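Local coordinates for 70 kDa protein (Xanthomonas sp., PDB 4B2N) that oxidatively cleaves rubber as a processive dioxygenase that carries two covalently bound c-type hemes, at residues Thr268-Tyr276 with Asp601-Asn609; Ser392-Ala402 with Leu413-Thr421. One frame throughout, in Å; residues are numbered along the deposited sequence.

Interaction 1. Residues Thr268-Tyr276 with Asp601-Asn609; sequences TLAPSLLEY and DNVAAQYLN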
loop_
_atom_site.group_PDB
_atom_site.type_symbol
_atom_site.label_atom_id
_atom_site.label_comp_id
_atom_site.label_asym_id
_atom_site.label_seq_id
_atom_site.Cartn_x
_atom_site.Cartn_y
_atom_site.Cartn_z
ATOM N N THR A 268 22.933 -2.559 -8.514
ATOM C CA THR A 268 23.498 -1.783 -9.584
ATOM C C THR A 268 22.437 -1.533 -10.686
ATOM O O THR A 268 21.641 -2.413 -11.042
ATOM C CB THR A 268 24.675 -2.537 -10.244
ATOM O OG1 THR A 268 25.637 -2.891 -9.243
ATOM C CG2 THR A 268 25.322 -1.694 -11.283
ATOM N N LEU A 269 22.372 -0.297 -11.151
ATOM C CA LEU A 269 21.553 0.009 -12.301
ATOM C C LEU A 269 22.282 -0.588 -13.527
ATOM O O LEU A 269 23.315 -0.121 -13.931
ATOM C CB LEU A 269 21.405 1.526 -12.484
ATOM C CG LEU A 269 20.640 2.040 -13.713
ATOM C CD1 LEU A 269 19.223 1.483 -13.735
ATOM C CD2 LEU A 269 20.589 3.573 -13.766
ATOM N N ALA A 270 21.740 -1.646 -14.073
ATOM C CA ALA A 270 22.386 -2.368 -15.164
ATOM C C ALA A 270 21.268 -3.131 -15.864
ATOM O O ALA A 270 20.987 -4.271 -15.535
ATOM C CB ALA A 270 23.450 -3.324 -14.587
ATOM N N PRO A 271 20.585 -2.489 -16.800
ATOM C CA PRO A 271 19.419 -3.068 -17.433
ATOM C C PRO A 271 19.742 -4.308 -18.200
ATOM O O PRO A 271 20.867 -4.387 -18.714
ATOM C CB PRO A 271 19.014 -1.944 -18.408
ATOM C CG PRO A 271 19.336 -0.757 -17.610
ATOM C CD PRO A 271 20.742 -1.094 -17.206
ATOM N N SER A 272 18.824 -5.271 -18.247
ATOM C CA SER A 272 19.083 -6.503 -19.026
ATOM C C SER A 272 17.762 -7.021 -19.472
ATOM O O SER A 272 16.762 -6.777 -18.812
ATOM C CB SER A 272 19.742 -7.567 -18.123
ATOM O OG SER A 272 19.846 -8.875 -18.723
ATOM N N LEU A 273 17.757 -7.761 -20.581
ATOM C CA LEU A 273 16.549 -8.498 -21.026
ATOM C C LEU A 273 16.353 -9.815 -20.239
ATOM O O LEU A 273 15.303 -10.371 -20.280
ATOM C CB LEU A 273 16.730 -8.898 -22.502
ATOM C CG LEU A 273 16.874 -7.729 -23.481
ATOM C CD1 LEU A 273 17.148 -8.196 -24.902
ATOM C CD2 LEU A 273 15.523 -7.032 -23.369
ATOM N N LEU A 274 17.363 -10.320 -19.550
ATOM C CA LEU A 274 17.430 -11.750 -19.206
ATOM C C LEU A 274 16.547 -12.180 -18.052
ATOM O O LEU A 274 16.161 -13.383 -17.893
ATOM C CB LEU A 274 18.888 -12.090 -18.849
ATOM C CG LEU A 274 19.673 -12.611 -20.025
ATOM C CD1 LEU A 274 19.637 -11.539 -21.057
ATOM C CD2 LEU A 274 21.070 -12.776 -19.572
ATOM N N GLU A 275 16.212 -11.222 -17.196
ATOM C CA GLU A 275 15.361 -11.554 -16.042
ATOM C C GLU A 275 13.998 -10.869 -16.013
ATOM O O GLU A 275 13.219 -11.060 -15.111
ATOM C CB GLU A 275 16.122 -11.278 -14.747
ATOM C CG GLU A 275 17.362 -12.162 -14.621
ATOM C CD GLU A 275 17.899 -12.092 -13.202
ATOM O OE1 GLU A 275 17.387 -12.861 -12.305
ATOM O OE2 GLU A 275 18.807 -11.267 -12.943
ATOM N N TYR A 276 13.741 -10.047 -17.007
ATOM C CA TYR A 276 12.448 -9.402 -17.158
ATOM C C TYR A 276 11.504 -10.236 -18.018
ATOM O O TYR A 276 11.806 -10.475 -19.191
ATOM C CB TYR A 276 12.698 -8.096 -17.863
ATOM C CG TYR A 276 11.491 -7.199 -17.965
ATOM C CD1 TYR A 276 10.714 -6.889 -16.826
ATOM C CD2 TYR A 276 11.159 -6.616 -19.195
ATOM C CE1 TYR A 276 9.594 -6.037 -16.930
ATOM C CE2 TYR A 276 10.054 -5.793 -19.333
ATOM C CZ TYR A 276 9.276 -5.474 -18.208
ATOM O OH TYR A 276 8.181 -4.609 -18.370
ATOM N N ASP A 601 6.251 0.064 -17.973
ATOM C CA ASP A 601 6.499 -0.541 -19.298
ATOM C C ASP A 601 7.403 0.288 -20.194
ATOM O O ASP A 601 8.294 -0.257 -20.844
ATOM C CB ASP A 601 5.221 -0.846 -20.047
ATOM C CG ASP A 601 4.412 -1.939 -19.365
ATOM O OD1 ASP A 601 4.927 -2.662 -18.493
ATOM O OD2 ASP A 601 3.248 -2.076 -19.730
ATOM N N ASN A 602 7.172 1.587 -20.248
ATOM C CA ASN A 602 7.931 2.430 -21.148
ATOM C C ASN A 602 9.285 2.725 -20.607
ATOM O O ASN A 602 10.243 2.835 -21.375
ATOM C CB ASN A 602 7.131 3.702 -21.529
ATOM C CG ASN A 602 5.888 3.310 -22.337
ATOM O OD1 ASN A 602 4.778 3.154 -21.809
ATOM N ND2 ASN A 602 6.111 3.007 -23.588
ATOM N N VAL A 603 9.392 2.817 -19.283
ATOM C CA VAL A 603 10.741 2.965 -18.656
ATOM C C VAL A 603 11.646 1.758 -18.997
ATOM O O VAL A 603 12.811 1.895 -19.386
ATOM C CB VAL A 603 10.581 3.171 -17.112
ATOM C CG1 VAL A 603 11.942 3.068 -16.398
ATOM C CG2 VAL A 603 9.997 4.555 -16.868
ATOM N N ALA A 604 11.124 0.580 -18.764
ATOM C CA ALA A 604 11.762 -0.677 -19.182
ATOM C C ALA A 604 12.151 -0.681 -20.663
ATOM O O ALA A 604 13.329 -0.953 -20.971
ATOM C CB ALA A 604 10.829 -1.841 -18.884
ATOM N N ALA A 605 11.199 -0.337 -21.546
ATOM C CA ALA A 605 11.454 -0.316 -23.008
ATOM C C ALA A 605 12.598 0.617 -23.252
ATOM O O ALA A 605 13.595 0.290 -23.923
ATOM C CB ALA A 605 10.218 0.167 -23.743
ATOM N N GLN A 606 12.520 1.792 -22.654
ATOM C CA GLN A 606 13.566 2.770 -22.974
ATOM C C GLN A 606 14.938 2.351 -22.434
ATOM O O GLN A 606 15.944 2.502 -23.147
ATOM C CB GLN A 606 13.194 4.197 -22.475
ATOM C CG GLN A 606 14.265 5.225 -22.830
ATOM C CD GLN A 606 13.924 6.590 -22.276
ATOM O OE1 GLN A 606 13.367 6.687 -21.179
ATOM N NE2 GLN A 606 14.183 7.652 -23.065
ATOM N N TYR A 607 15.019 1.885 -21.183
ATOM C CA TYR A 607 16.311 1.390 -20.689
ATOM C C TYR A 607 16.818 0.159 -21.442
ATOM O O TYR A 607 17.984 -0.169 -21.350
ATOM C CB TYR A 607 16.237 1.010 -19.203
ATOM C CG TYR A 607 16.463 2.227 -18.330
ATOM C CD1 TYR A 607 15.398 3.060 -17.985
ATOM C CD2 TYR A 607 17.725 2.577 -17.920
ATOM C CE1 TYR A 607 15.586 4.208 -17.194
ATOM C CE2 TYR A 607 17.930 3.687 -17.128
ATOM C CZ TYR A 607 16.869 4.502 -16.752
ATOM O OH TYR A 607 17.139 5.650 -16.005
ATOM N N LEU A 608 15.941 -0.553 -22.114
ATOM C CA LEU A 608 16.351 -1.771 -22.820
ATOM C C LEU A 608 16.518 -1.455 -24.327
ATOM O O LEU A 608 16.640 -2.352 -25.170
ATOM C CB LEU A 608 15.339 -2.904 -22.527
ATOM C CG LEU A 608 15.446 -3.455 -21.099
ATOM C CD1 LEU A 608 14.267 -4.397 -20.891
ATOM C CD2 LEU A 608 16.790 -4.102 -20.702
ATOM N N ASN A 609 16.521 -0.151 -24.678
ATOM C CA ASN A 609 16.717 0.280 -26.074
ATOM C C ASN A 609 15.676 -0.231 -27.029
ATOM O O ASN A 609 16.010 -0.473 -28.197
ATOM C CB ASN A 609 18.067 -0.215 -26.610
ATOM C CG ASN A 609 19.228 0.325 -25.795
ATOM O OD1 ASN A 609 19.298 1.514 -25.566
ATOM N ND2 ASN A 609 20.103 -0.554 -25.311
HETATM O O HOH W 1 7.350 -3.109 -16.333
HETATM O O HOH W 2 8.155 -3.304 -20.897
#
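The irregular backbone of Thr268-Tyr276 passes the last turns of the helix in Asp601-Asn609, coming nearest where the CA atoms of Pro271 and Leu608 lie 6.3 Å apart; no direct hydrogen bond joins the two. The helix closes in a Schellman motif with Asn609, at positive phi, as its C-prime residue, and Leu608, the first residue off the helix, is the hub of the apolar packing. Its CG stands anti to the carbonyl carbon (chi1 -72°), and both methyls reach the loop: CD2 sits 3.3 Å from Ser272 O, while CD1 meets Leu273 CD2 at 3.8 Å. Pro271 lays CG 3.7 Å from CD2 of the Tyr607 ring, with its CB against the Tyr607 carbonyl oxygen. Loop shape comes partly from an ST turn, in which Leu274 N donates to Ser272 OG. Helix 253-261 adjoins both sides, touching Tyr276 as well as Ala604 and Tyr607. At the wetter end the Tyr276 ring lies close to Ala604, whose CB is 4.0 Å from Tyr276 CZ, and two waters link the tyrosine hydroxyl to Asp601. One donates to Asp601 OD1; the other, in the plane of the Tyr276 ring and 2.8 Å from OH, donates to Asp601 O.

Interaction 2. Residues Ser392-Ala402 with Leu413-Thr421; sequences SCHGVYSPRHA and LKGVAAVVT. With HEC (heme c), chain D.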
loop_
_atom_site.group_PDB
_atom_site.type_symbol
_atom_site.label_atom_id
_atom_site.label_comp_id
_atom_site.label_asym_id
_atom_site.label_seq_id
_atom_site.Cartn_x
_atom_site.Cartn_y
_atom_site.Cartn_z
ATOM N N SER A 392 -12.972 -16.191 11.239
ATOM C CA SER A 392 -12.223 -17.289 10.624
ATOM C C SER A 392 -11.255 -16.860 9.530
ATOM O O SER A 392 -10.511 -17.670 9.038
ATOM C CB SER A 392 -13.172 -18.376 10.034
ATOM O OG SER A 392 -13.940 -17.867 8.952
ATOM N N CYS A 393 -11.292 -15.605 9.113
ATOM C CA CYS A 393 -10.324 -15.111 8.110
ATOM C C CYS A 393 -9.673 -13.917 8.666
ATOM O O CYS A 393 -8.453 -13.847 8.711
ATOM C CB CYS A 393 -10.998 -14.680 6.811
ATOM S SG CYS A 393 -11.729 -16.130 6.027
ATOM N N HIS A 394 -10.486 -12.933 9.059
ATOM C CA HIS A 394 -9.912 -11.652 9.438
ATOM C C HIS A 394 -9.124 -11.636 10.748
ATOM O O HIS A 394 -8.167 -10.870 10.934
ATOM C CB HIS A 394 -11.000 -10.602 9.450
ATOM C CG HIS A 394 -11.415 -10.178 8.101
ATOM N ND1 HIS A 394 -10.743 -9.204 7.389
ATOM C CD2 HIS A 394 -12.494 -10.535 7.352
ATOM C CE1 HIS A 394 -11.386 -8.999 6.224
ATOM N NE2 HIS A 394 -12.449 -9.818 6.185
ATOM N N GLY A 395 -9.507 -12.483 11.688
ATOM C CA GLY A 395 -8.919 -12.397 13.017
ATOM C C GLY A 395 -9.928 -12.340 14.136
ATOM O O GLY A 395 -11.081 -11.917 13.928
ATOM N N VAL A 396 -9.480 -12.711 15.336
ATOM C CA VAL A 396 -10.311 -12.602 16.548
ATOM C C VAL A 396 -10.021 -11.317 17.337
ATOM O O VAL A 396 -8.869 -11.069 17.744
ATOM C CB VAL A 396 -10.025 -13.804 17.483
ATOM C CG1 VAL A 396 -10.792 -13.656 18.794
ATOM C CG2 VAL A 396 -10.397 -15.113 16.798
ATOM N N TYR A 397 -11.060 -10.482 17.519
ATOM C CA TYR A 397 -10.889 -9.172 18.133
ATOM C C TYR A 397 -11.371 -9.144 19.564
ATOM O O TYR A 397 -10.849 -8.389 20.342
ATOM C CB TYR A 397 -11.593 -8.043 17.353
ATOM C CG TYR A 397 -11.018 -7.869 15.974
ATOM C CD1 TYR A 397 -9.662 -7.704 15.794
ATOM C CD2 TYR A 397 -11.834 -7.933 14.861
ATOM C CE1 TYR A 397 -9.112 -7.609 14.505
ATOM C CE2 TYR A 397 -11.328 -7.886 13.572
ATOM C CZ TYR A 397 -9.968 -7.696 13.396
ATOM O OH TYR A 397 -9.485 -7.635 12.121
ATOM N N SER A 398 -12.410 -9.908 19.864
ATOM C CA SER A 398 -13.120 -9.851 21.131
ATOM C C SER A 398 -12.248 -10.523 22.203
ATOM O O SER A 398 -11.819 -11.699 22.002
ATOM C CB SER A 398 -14.458 -10.574 20.955
ATOM O OG SER A 398 -14.795 -11.343 22.088
ATOM N N PRO A 399 -11.935 -9.787 23.305
ATOM C CA PRO A 399 -11.082 -10.411 24.323
ATOM C C PRO A 399 -11.687 -11.721 24.838
ATOM O O PRO A 399 -10.977 -12.656 25.151
ATOM C CB PRO A 399 -11.078 -9.361 25.444
ATOM C CG PRO A 399 -11.253 -8.063 24.719
ATOM C CD PRO A 399 -12.290 -8.403 23.670
ATOM N N ARG A 400 -13.008 -11.764 24.895
ATOM C CA ARG A 400 -13.693 -12.981 25.360
ATOM C C ARG A 400 -13.402 -14.174 24.444
ATOM O O ARG A 400 -13.057 -15.237 24.921
ATOM C CB ARG A 400 -15.185 -12.744 25.489
ATOM C CG ARG A 400 -15.938 -13.939 26.066
ATOM C CD ARG A 400 -17.460 -13.787 26.009
ATOM N NE ARG A 400 -17.927 -12.575 26.668
ATOM C CZ ARG A 400 -19.187 -12.146 26.666
ATOM N NH1 ARG A 400 -20.155 -12.835 26.049
ATOM N NH2 ARG A 400 -19.485 -11.008 27.268
ATOM N N HIS A 401 -13.488 -13.978 23.128
ATOM C CA HIS A 401 -13.203 -15.047 22.212
ATOM C C HIS A 401 -11.727 -15.272 22.129
ATOM O O HIS A 401 -11.295 -16.408 21.920
ATOM C CB HIS A 401 -13.808 -14.716 20.874
ATOM C CG HIS A 401 -15.307 -14.744 20.894
ATOM N ND1 HIS A 401 -16.053 -13.718 21.365
ATOM C CD2 HIS A 401 -16.194 -15.718 20.504
ATOM C CE1 HIS A 401 -17.343 -14.017 21.264
ATOM N NE2 HIS A 401 -17.444 -15.245 20.772
ATOM N N ALA A 402 -10.922 -14.205 22.316
ATOM C CA ALA A 402 -9.463 -14.391 22.283
ATOM C C ALA A 402 -8.921 -15.312 23.354
ATOM O O ALA A 402 -7.915 -15.977 23.140
ATOM C CB ALA A 402 -8.701 -13.077 22.276
ATOM N N LEU A 413 -2.675 -13.346 20.344
ATOM C CA LEU A 413 -2.907 -13.327 18.903
ATOM C C LEU A 413 -4.205 -12.555 18.538
ATOM O O LEU A 413 -4.667 -12.565 17.383
ATOM C CB LEU A 413 -2.924 -14.761 18.358
ATOM C CG LEU A 413 -1.625 -15.550 18.450
ATOM C CD1 LEU A 413 -1.845 -16.957 17.868
ATOM C CD2 LEU A 413 -0.599 -14.832 17.564
ATOM N N LYS A 414 -4.782 -11.873 19.532
ATOM C CA LYS A 414 -5.967 -11.096 19.310
ATOM C C LYS A 414 -5.676 -10.118 18.183
ATOM O O LYS A 414 -4.651 -9.413 18.221
ATOM C CB LYS A 414 -6.246 -10.290 20.555
ATOM C CG LYS A 414 -7.497 -9.428 20.511
ATOM C CD LYS A 414 -7.809 -8.914 21.915
ATOM C CE LYS A 414 -6.576 -8.234 22.488
ATOM N NZ LYS A 414 -7.094 -6.999 23.107
ATOM N N GLY A 415 -6.573 -10.049 17.213
ATOM C CA GLY A 415 -6.426 -9.087 16.109
ATOM C C GLY A 415 -5.387 -9.378 15.010
ATOM O O GLY A 415 -5.365 -8.689 14.001
ATOM N N VAL A 416 -4.580 -10.423 15.173
ATOM C CA VAL A 416 -3.602 -10.800 14.100
ATOM C C VAL A 416 -4.327 -11.206 12.807
ATOM O O VAL A 416 -5.280 -11.991 12.846
ATOM C CB VAL A 416 -2.594 -11.910 14.531
ATOM C CG1 VAL A 416 -1.750 -12.400 13.356
ATOM C CG2 VAL A 416 -1.679 -11.395 15.630
ATOM N N ALA A 417 -3.898 -10.607 11.690
ATOM C CA ALA A 417 -4.377 -11.028 10.381
ATOM C C ALA A 417 -3.279 -11.923 9.753
ATOM O O ALA A 417 -2.223 -11.423 9.302
ATOM C CB ALA A 417 -4.681 -9.794 9.506
ATOM N N ALA A 418 -3.475 -13.244 9.737
ATOM C CA ALA A 418 -2.539 -14.133 9.071
ATOM C C ALA A 418 -3.230 -15.187 8.229
ATOM O O ALA A 418 -2.826 -16.370 8.260
ATOM C CB ALA A 418 -1.616 -14.794 10.093
ATOM N N VAL A 419 -4.263 -14.796 7.488
ATOM C CA VAL A 419 -4.899 -15.713 6.589
ATOM C C VAL A 419 -4.890 -15.112 5.201
ATOM O O VAL A 419 -5.449 -14.060 5.025
ATOM C CB VAL A 419 -6.368 -15.952 7.035
ATOM C CG1 VAL A 419 -7.157 -16.797 6.024
ATOM C CG2 VAL A 419 -6.427 -16.599 8.431
ATOM N N VAL A 420 -4.269 -15.799 4.231
ATOM C CA VAL A 420 -4.436 -15.506 2.792
ATOM C C VAL A 420 -5.589 -16.416 2.327
ATOM O O VAL A 420 -5.506 -17.656 2.404
ATOM C CB VAL A 420 -3.116 -15.747 2.024
ATOM C CG1 VAL A 420 -3.273 -15.606 0.497
ATOM C CG2 VAL A 420 -2.071 -14.747 2.521
ATOM N N THR A 421 -6.701 -15.809 1.925
ATOM C CA THR A 421 -7.895 -16.602 1.557
ATOM C C THR A 421 -7.675 -17.019 0.088
ATOM O O THR A 421 -7.427 -16.163 -0.779
ATOM C CB THR A 421 -9.170 -15.760 1.719
ATOM O OG1 THR A 421 -9.317 -15.320 3.074
ATOM C CG2 THR A 421 -10.418 -16.501 1.230
HETATM FE FE HEC D . -13.749 -10.067 4.657
HETATM C CHA HEC D . -11.984 -7.846 2.683
HETATM C CHB HEC D . -15.208 -7.389 6.506
HETATM C CHC HEC D . -15.878 -12.194 6.275
HETATM C CHD HEC D . -11.654 -12.596 3.728
HETATM N NA HEC D . -13.528 -8.055 4.672
HETATM C C1A HEC D . -12.873 -7.290 3.676
HETATM C C2A HEC D . -13.089 -5.858 3.872
HETATM C C3A HEC D . -14.026 -5.728 5.003
HETATM C C4A HEC D . -14.324 -7.085 5.410
HETATM C CMA HEC D . -14.526 -4.426 5.590
HETATM C CAA HEC D . -12.402 -4.701 3.150
HETATM C CBA HEC D . -11.052 -4.596 3.950
HETATM C CGA HEC D . -10.077 -3.641 3.244
HETATM O O1A HEC D . -10.418 -3.219 2.109
HETATM O O2A HEC D . -8.977 -3.222 3.759
HETATM N NB HEC D . -15.295 -9.788 6.139
HETATM C C1B HEC D . -15.754 -8.712 6.777
HETATM C C2B HEC D . -16.832 -8.940 7.745
HETATM C C3B HEC D . -17.039 -10.397 7.647
HETATM C C4B HEC D . -16.057 -10.798 6.653
HETATM C CMB HEC D . -17.513 -7.901 8.605
HETATM C CAB HEC D . -18.056 -11.261 8.363
HETATM C CBB HEC D . -19.379 -11.005 7.991
HETATM N NC HEC D . -13.699 -11.965 5.064
HETATM C C1C HEC D . -14.742 -12.764 5.612
HETATM C C2C HEC D . -14.543 -14.204 5.495
HETATM C C3C HEC D . -13.306 -14.317 4.763
HETATM C C4C HEC D . -12.867 -12.932 4.433
HETATM C CMC HEC D . -15.427 -15.324 6.021
HETATM C CAC HEC D . -12.674 -15.619 4.372
HETATM C CBC HEC D . -13.296 -16.615 3.713
HETATM N ND HEC D . -12.120 -10.181 3.533
HETATM C C1D HEC D . -11.419 -11.252 3.176
HETATM C C2D HEC D . -10.320 -11.073 2.238
HETATM C C3D HEC D . -10.416 -9.670 1.908
HETATM C C4D HEC D . -11.549 -9.235 2.720
HETATM C CMD HEC D . -9.345 -12.096 1.713
HETATM C CAD HEC D . -9.527 -8.889 0.968
HETATM C CBD HEC D . -10.296 -8.857 -0.363
HETATM C CGD HEC D . -9.574 -8.070 -1.431
HETATM O O1D HEC D . -9.321 -8.557 -2.541
HETATM O O2D HEC D . -9.232 -6.954 -1.100
HETATM O O HOH W 3 -6.087 -12.484 7.896
HETATM O O HOH W 4 -6.287 -13.982 10.892
HETATM O O HOH W 5 -6.911 -8.662 12.014
HETATM O O HOH W 6 -6.702 -13.143 15.205
#
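Cys393 and His394 end the CXXCH heme-binding motif of a cytochrome c-type site, and the backbone that follows them runs beside Leu413-Thr421. Cys393 SG is bonded to heme CAC at 2.0 Å. His394 NE2 binds the heme iron, FE, at 2.0 Å, with His641 as the second axial ligand. His394 ND1 is hydrogen-bonded to the carbonyl oxygen of Pro504, which should help fix the rotation of the imidazole. Thr421 adds a wall to the pocket: its OG1, anti to the carbonyl carbon (chi1 -60°), lies 3.5 Å from heme CMD, and CG2 faces the vinyl-derived arm. Packing is tightest at Gly415, inside a type II turn from Leu413 to Val416. Gly415 N donates to Val396 O at 2.6 Å, the donor nitrogen tilted 33° from the plane of the Val396 carbonyl, and the Tyr397 ring brings CE1 to 3.5 Å from Gly415 CA. Val419 sets CB and CG2 against the Cys393 carbonyl oxygen. Between these points the backbones are looser and bridged by four waters rather than by direct bonds, although the contact is buried. Lys414 marks the more open flank; its aliphatic chain runs past Val396 O and Tyr397 O, and its NZ forms a salt bridge with Asp20. Tyr397 OH, also hydrogen-bonded to Leu506 N, donates to a water 2.8 Å away that in turn donates to His394 O and Gly415 O.

How the interactions relate
Interaction 1 is a surface contact and interaction 2 a buried one; they lie on opposite sides of the chain's centre, about 42 Å apart between centres, and share no element. Along the sequence interaction 2 is nested within the long loop that interaction 1 closes. The first joins a loop to the end of a helix far off in sequence by apolar side chains, away from the annotated sites. The second pairs neighbouring backbone segments beside a heme, combining covalent and metal bonds with a direct backbone hydrogen bond. Water serves both: at 268-276 with 601-609 it links a tyrosine to an aspartate at one end, whereas at 392-402 with 413-421 it bridges buried backbone groups.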